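Local coordinates for protein yciO (Escherichia coli, PDB 1K7J), which is of unknown function but probably binds double-stranded RNA, at residues S2-I7 against D169-G174; N18-I23 against Q130-A135; Q179-V184 against V194-V199. One frame throughout, in Å; residues are numbered along the deposited sequence.

Contact 1: residues S2-I7 against D169-G174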
# COMPACT_ATOMS: atom_id res chain seq x y z
N SER A 2 -5.48 -14.69 13.54
CA SER A 2 -4.48 -14.37 12.53
C SER A 2 -3.16 -15.10 12.77
O SER A 2 -2.77 -15.33 13.92
CB SER A 2 -4.20 -12.87 12.52
OG SER A 2 -3.17 -12.54 11.61
N GLN A 3 -2.50 -15.48 11.69
CA GLN A 3 -1.20 -16.11 11.81
C GLN A 3 -0.25 -14.94 12.07
O GLN A 3 -0.59 -13.80 11.76
CB GLN A 3 -0.82 -16.83 10.51
CG GLN A 3 -1.40 -18.24 10.41
CD GLN A 3 -1.02 -18.94 9.13
OE1 GLN A 3 -1.70 -18.81 8.11
NE2 GLN A 3 0.08 -19.68 9.17
N PHE A 4 0.91 -15.22 12.64
CA PHE A 4 1.87 -14.17 12.97
C PHE A 4 3.27 -14.64 12.57
O PHE A 4 3.80 -15.59 13.14
CB PHE A 4 1.80 -13.88 14.48
CG PHE A 4 2.47 -12.60 14.91
CD1 PHE A 4 3.75 -12.61 15.44
CD2 PHE A 4 1.80 -11.39 14.79
CE1 PHE A 4 4.36 -11.43 15.86
CE2 PHE A 4 2.40 -10.20 15.20
CZ PHE A 4 3.68 -10.22 15.73
N PHE A 5 3.86 -13.96 11.58
CA PHE A 5 5.19 -14.32 11.09
C PHE A 5 6.26 -13.32 11.50
O PHE A 5 6.08 -12.12 11.36
CB PHE A 5 5.23 -14.36 9.56
CG PHE A 5 4.43 -15.47 8.93
CD1 PHE A 5 3.82 -16.45 9.69
CD2 PHE A 5 4.30 -15.52 7.54
CE1 PHE A 5 3.09 -17.47 9.08
CE2 PHE A 5 3.58 -16.53 6.93
CZ PHE A 5 2.97 -17.51 7.70
N TYR A 6 7.39 -13.83 11.99
CA TYR A 6 8.51 -12.98 12.35
C TYR A 6 9.43 -13.06 11.14
O TYR A 6 10.08 -14.08 10.92
CB TYR A 6 9.23 -13.52 13.58
CG TYR A 6 8.55 -13.20 14.88
CD1 TYR A 6 8.70 -11.94 15.48
CD2 TYR A 6 7.76 -14.15 15.52
CE1 TYR A 6 8.08 -11.65 16.69
CE2 TYR A 6 7.14 -13.86 16.73
CZ TYR A 6 7.31 -12.62 17.31
OH TYR A 6 6.71 -12.35 18.52
N ILE A 7 9.48 -11.99 10.35
CA ILE A 7 10.34 -11.99 9.17
C ILE A 7 11.45 -10.95 9.31
O ILE A 7 11.20 -9.80 9.66
CB ILE A 7 9.50 -11.70 7.89
CG1 ILE A 7 8.41 -12.77 7.74
CG2 ILE A 7 10.41 -11.68 6.67
CD1 ILE A 7 7.58 -12.65 6.47
N ASP A 169 -5.97 -12.20 8.50
CA ASP A 169 -5.50 -13.57 8.38
C ASP A 169 -4.01 -13.77 8.65
O ASP A 169 -3.57 -14.86 9.02
CB ASP A 169 -5.88 -14.09 7.00
CG ASP A 169 -7.36 -13.91 6.71
OD1 ASP A 169 -8.17 -14.38 7.54
OD2 ASP A 169 -7.71 -13.30 5.69
N LEU A 170 -3.23 -12.71 8.46
CA LEU A 170 -1.80 -12.78 8.70
C LEU A 170 -1.26 -11.42 9.06
O LEU A 170 -1.69 -10.40 8.51
CB LEU A 170 -1.07 -13.28 7.45
CG LEU A 170 0.47 -13.18 7.51
CD1 LEU A 170 1.00 -14.14 8.57
CD2 LEU A 170 1.07 -13.49 6.15
N ILE A 171 -0.33 -11.40 10.01
CA ILE A 171 0.34 -10.18 10.41
C ILE A 171 1.81 -10.50 10.31
O ILE A 171 2.29 -11.46 10.93
CB ILE A 171 0.01 -9.77 11.85
CG1 ILE A 171 -1.47 -9.37 11.95
CG2 ILE A 171 0.91 -8.61 12.27
CD1 ILE A 171 -1.94 -9.10 13.37
N ILE A 172 2.53 -9.73 9.50
CA ILE A 172 3.96 -9.94 9.35
C ILE A 172 4.69 -8.94 10.23
O ILE A 172 4.58 -7.74 10.03
CB ILE A 172 4.42 -9.73 7.89
CG1 ILE A 172 3.83 -10.81 6.98
CG2 ILE A 172 5.94 -9.76 7.81
CD1 ILE A 172 4.10 -10.59 5.50
N HIS A 173 5.40 -9.46 11.22
CA HIS A 173 6.19 -8.64 12.12
C HIS A 173 7.47 -8.30 11.36
O HIS A 173 8.28 -9.18 11.08
CB HIS A 173 6.51 -9.44 13.38
CG HIS A 173 7.36 -8.71 14.38
ND1 HIS A 173 8.56 -8.13 14.06
CD2 HIS A 173 7.20 -8.53 15.72
CE1 HIS A 173 9.11 -7.62 15.15
NE2 HIS A 173 8.30 -7.85 16.17
N GLY A 174 7.63 -7.03 11.01
CA GLY A 174 8.82 -6.60 10.29
C GLY A 174 9.55 -5.52 11.06
O GLY A 174 10.22 -4.67 10.47
O HOH W 1 -4.09 -17.42 8.11
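Gln3 O is gripped from opposite faces of its carbonyl plane: by Ile171 N across the contact at 3.0 Å, and by Ser2 OG, from the residue just before the strand, at 2.9 Å. Farther along, Phe5 N reaches Ile171 O, and His173 N meets Phe5 O at 2.7 Å, almost in line with the C=O bond. At the outer end one water donates to both Gln3 OE1 and Asp169 O, a polar ending that suits the exposed glutamine. On the face of Phe5, Leu170 CD1 sits over the centre of the Phe5 ring, 3.6 Å from its centroid and 7° off the normal, a CH-pi contact made by one methyl branch of the leucine. On the other face Phe4, its CG anti to the backbone N (chi1 -165°), lays CE2 3.7 Å from Ile171 CG2 and brings CZ to the edge of the His173 ring, while Tyr6 CE1 comes over one face of that imidazole. Exchanging Phe4 for alanine would probably take an apolar neighbour from Ile171 CG2 and the His173 ring and open a gap beneath helix 157-164. Strands 3-6 and 170-173 thus form a parallel ladder at the margin of the mixed sheet of this YrdC-like fold.

Contact 2: residues N18-I23 against Q130-A135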
# COMPACT_ATOMS: atom_id res chain seq x y z
N ASN A 18 6.91 -16.57 0.89
CA ASN A 18 6.09 -17.42 0.03
C ASN A 18 4.79 -17.83 0.71
O ASN A 18 3.73 -17.79 0.10
CB ASN A 18 6.88 -18.66 -0.42
CG ASN A 18 7.96 -18.33 -1.43
OD1 ASN A 18 7.99 -17.23 -1.98
ND2 ASN A 18 8.85 -19.28 -1.68
N GLN A 19 4.87 -18.21 1.98
CA GLN A 19 3.66 -18.59 2.70
C GLN A 19 2.70 -17.41 2.81
O GLN A 19 1.49 -17.58 2.69
CB GLN A 19 4.01 -19.11 4.10
CG GLN A 19 4.57 -20.52 4.10
CD GLN A 19 4.87 -21.03 5.50
OE1 GLN A 19 4.06 -20.88 6.41
NE2 GLN A 19 6.04 -21.63 5.67
N ALA A 20 3.24 -16.22 3.01
CA ALA A 20 2.42 -15.02 3.11
C ALA A 20 1.70 -14.78 1.79
O ALA A 20 0.51 -14.48 1.76
CB ALA A 20 3.28 -13.81 3.46
N VAL A 21 2.43 -14.93 0.69
CA VAL A 21 1.85 -14.72 -0.63
C VAL A 21 0.77 -15.77 -0.93
O VAL A 21 -0.23 -15.46 -1.58
CB VAL A 21 2.95 -14.76 -1.73
CG1 VAL A 21 2.31 -14.85 -3.11
CG2 VAL A 21 3.80 -13.50 -1.63
N GLU A 22 0.96 -16.99 -0.45
CA GLU A 22 -0.05 -18.02 -0.69
C GLU A 22 -1.34 -17.65 0.04
O GLU A 22 -2.44 -17.91 -0.45
CB GLU A 22 0.45 -19.39 -0.23
CG GLU A 22 -0.47 -20.52 -0.65
CD GLU A 22 -0.88 -20.44 -2.11
OE1 GLU A 22 0.02 -20.41 -2.99
OE2 GLU A 22 -2.10 -20.39 -2.39
N ILE A 23 -1.20 -17.04 1.21
CA ILE A 23 -2.37 -16.61 1.98
C ILE A 23 -3.09 -15.52 1.18
O ILE A 23 -4.32 -15.51 1.10
CB ILE A 23 -1.94 -16.08 3.37
CG1 ILE A 23 -1.50 -17.26 4.24
CG2 ILE A 23 -3.09 -15.31 4.02
CD1 ILE A 23 -0.79 -16.87 5.53
N GLN A 130 8.97 -5.48 -0.82
CA GLN A 130 9.47 -5.79 -2.15
C GLN A 130 9.46 -7.30 -2.41
O GLN A 130 9.10 -7.74 -3.50
CB GLN A 130 10.88 -5.23 -2.34
CG GLN A 130 10.90 -3.77 -2.77
CD GLN A 130 10.34 -3.58 -4.17
OE1 GLN A 130 10.68 -4.31 -5.09
NE2 GLN A 130 9.47 -2.59 -4.33
N ALA A 131 9.83 -8.08 -1.39
CA ALA A 131 9.84 -9.53 -1.53
C ALA A 131 8.43 -10.07 -1.75
O ALA A 131 8.21 -10.96 -2.58
CB ALA A 131 10.47 -10.17 -0.29
N LEU A 132 7.46 -9.52 -1.02
CA LEU A 132 6.08 -9.96 -1.17
C LEU A 132 5.59 -9.69 -2.59
O LEU A 132 4.96 -10.54 -3.22
CB LEU A 132 5.18 -9.23 -0.16
CG LEU A 132 5.33 -9.60 1.31
CD1 LEU A 132 4.53 -8.63 2.18
CD2 LEU A 132 4.85 -11.03 1.53
N LEU A 133 5.88 -8.50 -3.10
CA LEU A 133 5.45 -8.13 -4.45
C LEU A 133 6.14 -8.99 -5.50
O LEU A 133 5.50 -9.42 -6.46
CB LEU A 133 5.71 -6.65 -4.70
CG LEU A 133 4.88 -5.73 -3.79
CD1 LEU A 133 5.31 -4.28 -4.01
CD2 LEU A 133 3.39 -5.91 -4.09
N GLU A 134 7.43 -9.24 -5.33
CA GLU A 134 8.16 -10.07 -6.29
C GLU A 134 7.53 -11.46 -6.36
O GLU A 134 7.37 -12.02 -7.45
CB GLU A 134 9.63 -10.20 -5.88
CG GLU A 134 10.48 -10.90 -6.92
CD GLU A 134 11.92 -11.09 -6.46
OE1 GLU A 134 12.48 -10.15 -5.87
OE2 GLU A 134 12.48 -12.18 -6.70
N ALA A 135 7.18 -12.02 -5.21
CA ALA A 135 6.58 -13.35 -5.17
C ALA A 135 5.15 -13.35 -5.71
O ALA A 135 4.74 -14.30 -6.37
CB ALA A 135 6.61 -13.89 -3.75
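Asn18 brings its amide end to Ala135, OD1 lying 4.0 Å from Ala135 CB, a loose touch; the oxygen's polar partner is Gln14 NE2, one turn earlier in its own helix. An asparagine suits this exposed border, where a polar group can lie beside a methyl and still find a partner. Two residues on, Ala20 points at the other helix, and its CB rests 3.7 Å from Leu132 CD2. The small methyl leaves room for the longer leucine, whose CG stands anti to its carbonyl carbon (chi1 -70°) and whose CD2 branch reaches across. Here two helices, 14-25 and 127-136, pack side by side on the same face of the mixed sheet, an arrangement of alpha/beta architecture; their local axes pass 9.2 Å apart at -60°. Beneath them lies strand 170-173, with Ile172 touching both Ala20 and Leu132, and Ile17, one turn before Val21, packs on Leu132 and Ala135 as well. Val21 carries most of the remaining contact. Its CG2, anti to the carbonyl carbon, fits between two partners one helical turn apart, approaching Ala135 CB to 3.5 Å and Leu132 O to 3.6 Å, with Leu132 CD2 a little farther off. A beta-branched valine provides two methyls at once, and CG1 comes near the carbonyl group of Ala135, at the limit of contact; the small side chain of Ala135 lets the helices come this near.

Contact 3: residues Q179-V184 against V194-V199. With SO4 (sulfate ion), chain B.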
# COMPACT_ATOMS: atom_id res chain seq x y z
N GLN A 179 5.83 6.16 12.46
CA GLN A 179 4.38 6.35 12.44
C GLN A 179 3.94 7.43 11.47
O GLN A 179 2.76 7.78 11.41
CB GLN A 179 3.86 6.67 13.84
CG GLN A 179 4.77 7.55 14.66
CD GLN A 179 5.40 6.81 15.83
OE1 GLN A 179 6.05 5.77 15.65
NE2 GLN A 179 5.21 7.34 17.03
N LYS A 180 4.88 7.97 10.70
CA LYS A 180 4.57 8.99 9.72
C LYS A 180 4.18 8.28 8.43
O LYS A 180 4.92 7.43 7.93
CB LYS A 180 5.78 9.90 9.47
CG LYS A 180 5.50 11.06 8.53
CD LYS A 180 6.73 11.93 8.31
CE LYS A 180 7.15 12.65 9.58
NZ LYS A 180 8.36 13.50 9.34
N PRO A 181 3.00 8.59 7.87
CA PRO A 181 2.54 7.95 6.64
C PRO A 181 3.23 8.53 5.41
O PRO A 181 4.04 9.45 5.52
CB PRO A 181 1.04 8.24 6.64
CG PRO A 181 1.00 9.62 7.23
CD PRO A 181 1.97 9.52 8.39
N THR A 182 2.93 7.97 4.24
CA THR A 182 3.53 8.47 3.01
C THR A 182 3.01 9.86 2.69
O THR A 182 1.95 10.28 3.17
CB THR A 182 3.15 7.61 1.79
OG1 THR A 182 1.72 7.59 1.64
CG2 THR A 182 3.67 6.19 1.93
N THR A 183 3.77 10.59 1.89
CA THR A 183 3.32 11.90 1.44
C THR A 183 2.47 11.54 0.24
O THR A 183 2.90 10.76 -0.63
CB THR A 183 4.51 12.77 1.02
OG1 THR A 183 5.17 13.24 2.19
CG2 THR A 183 4.04 13.95 0.17
N VAL A 184 1.25 12.06 0.20
CA VAL A 184 0.35 11.76 -0.90
C VAL A 184 0.28 12.94 -1.86
O VAL A 184 -0.05 14.06 -1.46
CB VAL A 184 -1.07 11.45 -0.38
CG1 VAL A 184 -2.00 11.10 -1.54
CG2 VAL A 184 -1.01 10.29 0.61
N VAL A 194 -0.57 18.50 -3.00
CA VAL A 194 -0.22 17.75 -1.81
C VAL A 194 -1.50 17.41 -1.05
O VAL A 194 -2.16 18.29 -0.50
CB VAL A 194 0.73 18.54 -0.88
CG1 VAL A 194 1.06 17.72 0.35
CG2 VAL A 194 2.00 18.91 -1.64
N VAL A 195 -1.83 16.13 -1.03
CA VAL A 195 -3.02 15.64 -0.34
C VAL A 195 -2.69 15.39 1.13
O VAL A 195 -3.52 15.60 2.02
CB VAL A 195 -3.53 14.34 -0.99
CG1 VAL A 195 -4.65 13.73 -0.15
CG2 VAL A 195 -4.01 14.63 -2.39
N ARG A 196 -1.47 14.92 1.38
CA ARG A 196 -1.02 14.64 2.74
C ARG A 196 0.49 14.79 2.83
O ARG A 196 1.23 14.27 2.00
CB ARG A 196 -1.39 13.22 3.16
CG ARG A 196 -0.86 12.84 4.54
CD ARG A 196 -1.36 11.47 4.98
NE ARG A 196 -0.73 10.38 4.23
CZ ARG A 196 -1.29 9.19 4.05
NH1 ARG A 196 -2.48 8.93 4.58
NH2 ARG A 196 -0.65 8.25 3.36
N GLU A 197 0.96 15.52 3.84
CA GLU A 197 2.40 15.66 4.00
C GLU A 197 2.87 14.56 4.95
O GLU A 197 2.47 14.51 6.11
CB GLU A 197 2.77 17.04 4.56
CG GLU A 197 4.27 17.19 4.80
CD GLU A 197 4.74 18.63 4.79
OE1 GLU A 197 3.98 19.51 5.24
OE2 GLU A 197 5.88 18.87 4.32
N GLY A 198 3.71 13.67 4.43
CA GLY A 198 4.23 12.57 5.22
C GLY A 198 5.74 12.48 5.13
O GLY A 198 6.44 13.49 5.13
N VAL A 199 6.25 11.26 5.05
CA VAL A 199 7.69 11.03 4.99
C VAL A 199 8.38 11.72 3.81
O VAL A 199 9.42 12.35 3.98
CB VAL A 199 8.02 9.52 4.94
CG1 VAL A 199 9.54 9.31 4.92
CG2 VAL A 199 7.41 8.81 6.13
S SO4 B . -3.65 5.81 2.70
O1 SO4 B . -2.17 5.81 2.68
O2 SO4 B . -4.14 4.51 3.19
O3 SO4 B . -4.13 6.88 3.60
O4 SO4 B . -4.15 6.05 1.34
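A classic beta bulge sets two residues, Val195 and Arg196, opposite the single Val184, whose O accepts both amides: Val195 N at 2.8 Å and Arg196 N at 3.3 Å, the latter in the carbonyl plane on a lone pair. Val184 N returns a bond to Arg196 O, and Val184 CG1 packs against Val195 CB. This irregularity belongs to the antiparallel hairpin of strands 183-186 and 193-196, which ends the mixed sheet. The second bulge residue, Arg196, then bends at chi3 (71°), turning its guanidinium back along segment 179-184. There it holds Thr182 side-on, NE to Thr182 O at 2.9 Å and NH2 to Thr182 OG1 at 3.0 Å, both acceptors close to the guanidinium plane; Thr182 OG1 also bonds Thr98 OG1. Pro181 covers one face and Val184 CG2 the other, so apolar walls and in-plane bonds together fix the group's rotation. Beyond, Arg196 NH1 and NH2 donate to sulfate O3 and O1; Arg57 and Ser144 also bind this ion, probably from the crystallisation liquor. Gly198 N donates to Thr183 OG1 at 2.7 Å, a hydroxyl also hydrogen-bonded to Gly200 O. Glycine suits this place because a side chain would run into Pro181 O and Thr182 O, while Val199 N closes onto Pro181 O.

In the fold
Contacts 1 and 2 are neighbours, their centres 12 Å apart. Helix 14-25 follows strand 3-6 in the chain and folds back over it: Leu170 CD2 lies 3.5 Å from Ala20 CB, and Ile172 CD1 lies 3.9 Å from Leu132 CD1, so helix 14-25 covers both strands of contact 1, while helix 127-136 reaches Ile172 of strand 170-173. Contact 3 stands apart, its centre about 25 Å from that of contact 1 and 26 Å from that of contact 2, with nearest atoms about 12 Å away in either case. Contacts 1 and 3 occupy the two outermost strands of the same mixed sheet, and of the three contacts it is contact 3 that binds the sulfate.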